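Local atomic coordinates of type-iv like competence pilin ttha1218 (Thermus thermophilus, PDB entry 5G25), a protein that probably serves as a type IV-like pilin subunit in natural competence, contributing to pilus-linked DNA uptake in a thermophilic bacterium. Residues 17-22 against 73-78; 28-33 against 69-74. All blocks are in the same frame, centred on the assembly; numbering follows the deposited sequence.

Contacts 1 and 2 seat two successive helices on the same strand, 70-77, so both end on one ribbon of the antiparallel sheet and share Val73. Contact 1 holds helix 11-24 over the 73-77 end; contact 2 sets the short helix 30-33 over the 70-73 end, their centres about 11 Å apart. Both are mostly buried and wholly apolar, but contact 1 is aliphatic and thioether packing with a phenylalanine edge, whereas contact 2 turns on the face of Phe71 and runs out to an exposed proline. The two also touch directly, Phe19 CZ lying 3.5 Å from Leu33 O.

Contact 1. Residues 17-22 against 73-78; sequences ENFMER and VVLRVE
Met20 and Phe19 of the helix settle on Val73 and Leu75 of the strand, the helix-on-sheet packing of a type IV pilin head, in which the helix lies across one face of an antiparallel sheet. The axes of helix 17-22 and strand 73-77 run nearly antiparallel, at 154° and 10.0 Å apart at their closest, and Met20 is the helix residue whose CA comes nearest to Leu75.

Met20 can be followed outward. CB starts off beside the strand rather than straight at it; with CG anti to the backbone N (chi1 -171°) and further bends at chi2 and chi3, the chain carries its terminal methyl in between Val73 and Leu75. CB and CG make no close approach to the strand; the sulfur does, with SD 3.6 Å from Val73 CG1. The methyl then lies against both strand side chains: CE is 3.7 Å from Val73 CG1 and 4.0 Å from Leu75 CB. Met20 and Val73 pass each other head to tail. Met20 also touches Leu82 and Thr84 of the adjacent strand 80-87, so its buried side chain spans two neighbouring strands.

Val73 and Leu75, two residues apart, both point toward the helix, while Val74 between them turns to the other face of the sheet. Leu38 and Leu40 of strand 36-40 also touch the Phe19 side chain, which links the helix to a further strand. Leu75 lies roughly perpendicular to Phe19, and the ring offers its edge instead of a face: Leu75 CD2 sits close to the ring plane, 3.8 Å from Phe19 CD2, with Leu75 CD1 4.0 Å from that same ring carbon.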
# COMPACT_ATOMS: atom_id res chain seq x y z
N GLU A 17 10.69 -1.88 1.44
CA GLU A 17 10.66 -1.65 -0.02
C GLU A 17 10.35 -2.91 -0.82
O GLU A 17 9.57 -2.85 -1.78
CB GLU A 17 11.93 -0.94 -0.50
CG GLU A 17 11.99 0.48 0.05
CD GLU A 17 13.22 1.28 -0.34
OE1 GLU A 17 14.31 0.68 -0.47
OE2 GLU A 17 13.09 2.53 -0.47
N ASN A 18 10.89 -4.04 -0.38
CA ASN A 18 10.62 -5.32 -1.03
C ASN A 18 9.18 -5.72 -0.91
O ASN A 18 8.57 -6.20 -1.83
CB ASN A 18 11.47 -6.43 -0.41
CG ASN A 18 12.91 -6.38 -0.89
OD1 ASN A 18 13.19 -5.99 -2.02
ND2 ASN A 18 13.82 -6.77 -0.02
N PHE A 19 8.63 -5.51 0.27
CA PHE A 19 7.25 -5.86 0.50
C PHE A 19 6.35 -4.96 -0.28
O PHE A 19 5.35 -5.40 -0.84
CB PHE A 19 6.91 -5.80 1.99
CG PHE A 19 5.57 -6.35 2.29
CD1 PHE A 19 5.35 -7.73 2.22
CD2 PHE A 19 4.51 -5.52 2.57
CE1 PHE A 19 4.09 -8.24 2.45
CE2 PHE A 19 3.25 -6.03 2.81
CZ PHE A 19 3.04 -7.39 2.76
N MET A 20 6.69 -3.68 -0.33
CA MET A 20 5.91 -2.73 -1.11
C MET A 20 5.89 -3.10 -2.60
O MET A 20 4.86 -2.96 -3.28
CB MET A 20 6.44 -1.33 -0.93
CG MET A 20 5.53 -0.28 -1.53
SD MET A 20 3.90 -0.15 -0.73
CE MET A 20 4.28 0.79 0.75
N GLU A 21 7.03 -3.56 -3.10
CA GLU A 21 7.14 -3.96 -4.51
C GLU A 21 6.29 -5.20 -4.70
O GLU A 21 5.61 -5.35 -5.70
CB GLU A 21 8.60 -4.21 -4.86
CG GLU A 21 8.88 -4.73 -6.27
CD GLU A 21 8.56 -3.71 -7.36
OE1 GLU A 21 8.73 -2.48 -7.13
OE2 GLU A 21 8.15 -4.16 -8.46
N ARG A 22 6.29 -6.08 -3.71
CA ARG A 22 5.43 -7.25 -3.77
C ARG A 22 3.94 -6.88 -3.88
O ARG A 22 3.18 -7.54 -4.60
CB ARG A 22 5.68 -8.13 -2.56
CG ARG A 22 4.73 -9.31 -2.46
CD ARG A 22 4.90 -10.25 -3.63
NE ARG A 22 4.02 -11.41 -3.50
CZ ARG A 22 2.71 -11.39 -3.74
NH1 ARG A 22 2.12 -10.28 -4.15
NH2 ARG A 22 1.97 -12.50 -3.56
N VAL A 73 -1.06 3.07 0.09
CA VAL A 73 -0.51 2.04 0.95
C VAL A 73 0.48 2.70 1.88
O VAL A 73 1.38 3.41 1.41
CB VAL A 73 0.19 0.96 0.10
CG1 VAL A 73 0.73 -0.15 0.99
CG2 VAL A 73 -0.76 0.38 -0.93
N VAL A 74 0.28 2.51 3.19
CA VAL A 74 1.21 3.00 4.20
C VAL A 74 1.77 1.81 4.99
O VAL A 74 1.06 1.10 5.69
CB VAL A 74 0.53 3.99 5.15
CG1 VAL A 74 1.54 4.58 6.13
CG2 VAL A 74 -0.14 5.10 4.36
N LEU A 75 3.07 1.59 4.84
CA LEU A 75 3.79 0.57 5.58
C LEU A 75 4.55 1.29 6.71
O LEU A 75 5.24 2.29 6.45
CB LEU A 75 4.79 -0.11 4.63
CG LEU A 75 5.08 -1.59 4.69
CD1 LEU A 75 3.81 -2.41 4.93
CD2 LEU A 75 5.74 -2.00 3.38
N ARG A 76 4.40 0.79 7.94
CA ARG A 76 5.04 1.38 9.13
C ARG A 76 5.70 0.30 9.95
O ARG A 76 5.07 -0.68 10.34
CB ARG A 76 4.01 2.09 10.02
CG ARG A 76 3.53 3.41 9.47
CD ARG A 76 2.66 4.19 10.46
NE ARG A 76 2.74 5.65 10.26
CZ ARG A 76 1.77 6.41 9.76
NH1 ARG A 76 0.59 5.87 9.39
NH2 ARG A 76 1.96 7.73 9.64
N VAL A 77 6.99 0.49 10.21
CA VAL A 77 7.75 -0.42 11.06
C VAL A 77 8.48 0.49 12.05
O VAL A 77 9.38 1.24 11.67
CB VAL A 77 8.73 -1.27 10.23
CG1 VAL A 77 9.49 -2.23 11.12
CG2 VAL A 77 7.97 -2.04 9.15
N GLU A 78 8.04 0.44 13.30
CA GLU A 78 8.54 1.35 14.34
C GLU A 78 8.38 2.79 13.88
O GLU A 78 7.30 3.18 13.45
CB GLU A 78 9.98 1.00 14.72
CG GLU A 78 10.11 -0.46 15.17
CD GLU A 78 11.36 -0.74 15.99
OE1 GLU A 78 12.20 0.17 16.16
OE2 GLU A 78 11.51 -1.89 16.46

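Contact 2. Residues 28-33 against 69-74; sequences QGIPAL and RAFQVV
Ile30 lays its CG2 methyl over one face of the Phe71 ring, a CH-pi contact between the short helix 30-33 and strand 70-74 of the pilin's antiparallel sheet. The methyl carbon stands 4.1 Å from the ring centroid and 18° off the normal, displaced toward the rim on the CD2 side, where Ile30 CG2 is 3.9 Å from Phe71 CD2.

This is the tight half. Both branches of the isoleucine work here: its CD1 also lies 3.9 Å from Phe71 CD2, so one ring carbon is met by two methyls. The Phe71 torsion (chi1 -68°) sets CG beside the backbone N and anti to the carbonyl carbon, raising the ring toward the helix, and the two side chains run antiparallel as they overlap. Val86 of strand 80-87 and Ala49 of strand 43-54 also press on Ile30, so it bears on three neighbouring strands of the sheet. Its reach toward Val73 is slighter, with Ile30 CD1 4.4 Å from Val73 CG2.

The loose side is the exposed one. Pro31 comes in at about a right angle to the phenylalanine, obliquely to its ring, and its CG makes the nearest approach, 4.1 Å from Phe71 CZ. Behind it the helix turns away from the strand: Ala32 lies on the exposed side, while Leu33 packs back on Arg22 and Leu23 of helix 11-24. There the backbone closes on itself, Gly29 O accepting from both Ala32 N and Leu33 N.

On the strand, Arg69 and Ala70 both face Cys52, a classic beta bulge just before Phe71. With isoleucine carbons over the ring and a proline carbon beside it, the contact relies on apolar burial and shape, and the CH-pi approach probably adds a modest preference for the methyl lying over the ring face.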
# COMPACT_ATOMS: atom_id res chain seq x y z
N GLN A 28 -4.74 -6.58 -7.00
CA GLN A 28 -5.99 -7.26 -6.62
C GLN A 28 -5.85 -8.05 -5.30
O GLN A 28 -6.84 -8.41 -4.70
CB GLN A 28 -6.45 -8.23 -7.72
CG GLN A 28 -6.71 -7.60 -9.07
CD GLN A 28 -7.66 -6.41 -9.00
OE1 GLN A 28 -7.22 -5.26 -9.08
NE2 GLN A 28 -8.95 -6.69 -8.85
N GLY A 29 -4.61 -8.38 -4.90
CA GLY A 29 -4.34 -9.05 -3.64
C GLY A 29 -4.18 -8.12 -2.43
O GLY A 29 -4.22 -8.57 -1.27
N ILE A 30 -4.05 -6.83 -2.69
CA ILE A 30 -3.74 -5.85 -1.62
C ILE A 30 -4.70 -5.88 -0.39
O ILE A 30 -4.24 -5.77 0.74
CB ILE A 30 -3.63 -4.42 -2.20
CG1 ILE A 30 -2.29 -4.26 -2.92
CG2 ILE A 30 -3.76 -3.35 -1.12
CD1 ILE A 30 -2.11 -2.91 -3.59
N PRO A 31 -6.02 -6.02 -0.61
CA PRO A 31 -6.96 -6.06 0.55
C PRO A 31 -6.65 -7.18 1.57
O PRO A 31 -6.96 -7.05 2.75
CB PRO A 31 -8.31 -6.30 -0.11
CG PRO A 31 -8.15 -5.78 -1.51
CD PRO A 31 -6.73 -6.02 -1.90
N ALA A 32 -6.06 -8.27 1.08
CA ALA A 32 -5.65 -9.42 1.90
C ALA A 32 -4.19 -9.34 2.38
O ALA A 32 -3.90 -9.65 3.53
CB ALA A 32 -5.82 -10.70 1.10
N LEU A 33 -3.29 -8.90 1.51
CA LEU A 33 -1.87 -8.83 1.85
C LEU A 33 -1.48 -7.63 2.72
O LEU A 33 -0.43 -7.66 3.35
CB LEU A 33 -1.03 -8.77 0.56
CG LEU A 33 -1.19 -9.95 -0.38
CD1 LEU A 33 -0.58 -9.58 -1.75
CD2 LEU A 33 -0.51 -11.17 0.23
N ARG A 69 -10.00 2.75 -7.66
CA ARG A 69 -9.12 2.65 -8.82
C ARG A 69 -7.65 2.57 -8.42
O ARG A 69 -6.80 2.33 -9.27
CB ARG A 69 -9.35 3.81 -9.80
CG ARG A 69 -10.77 3.83 -10.39
CD ARG A 69 -10.78 3.89 -11.91
NE ARG A 69 -10.10 5.07 -12.44
CZ ARG A 69 -10.00 5.40 -13.73
NH1 ARG A 69 -10.55 4.63 -14.68
NH2 ARG A 69 -9.36 6.50 -14.09
N ALA A 70 -7.36 2.74 -7.13
CA ALA A 70 -6.00 2.66 -6.64
C ALA A 70 -6.05 2.53 -5.13
O ALA A 70 -7.10 2.75 -4.54
CB ALA A 70 -5.22 3.91 -7.02
N PHE A 71 -4.92 2.15 -4.53
CA PHE A 71 -4.80 2.12 -3.07
C PHE A 71 -3.64 2.99 -2.65
O PHE A 71 -2.56 2.90 -3.23
CB PHE A 71 -4.51 0.71 -2.55
CG PHE A 71 -5.64 -0.25 -2.72
CD1 PHE A 71 -6.70 -0.25 -1.80
CD2 PHE A 71 -5.65 -1.17 -3.76
CE1 PHE A 71 -7.74 -1.13 -1.94
CE2 PHE A 71 -6.69 -2.07 -3.88
CZ PHE A 71 -7.75 -2.03 -2.99
N GLN A 72 -3.87 3.79 -1.61
CA GLN A 72 -2.79 4.45 -0.88
C GLN A 72 -2.30 3.48 0.21
O GLN A 72 -3.05 3.09 1.13
CB GLN A 72 -3.32 5.76 -0.28
CG GLN A 72 -2.34 6.50 0.60
CD GLN A 72 -3.03 7.51 1.54
OE1 GLN A 72 -4.24 7.77 1.44
NE2 GLN A 72 -2.26 8.07 2.45
N VAL A 73 -1.06 3.07 0.09
CA VAL A 73 -0.51 2.04 0.95
C VAL A 73 0.48 2.70 1.88
O VAL A 73 1.38 3.41 1.41
CB VAL A 73 0.19 0.96 0.10
CG1 VAL A 73 0.73 -0.15 0.99
CG2 VAL A 73 -0.76 0.38 -0.93
N VAL A 74 0.28 2.51 3.19
CA VAL A 74 1.21 3.00 4.20
C VAL A 74 1.77 1.81 4.99
O VAL A 74 1.06 1.10 5.69
CB VAL A 74 0.53 3.99 5.15
CG1 VAL A 74 1.54 4.58 6.13
CG2 VAL A 74 -0.14 5.10 4.36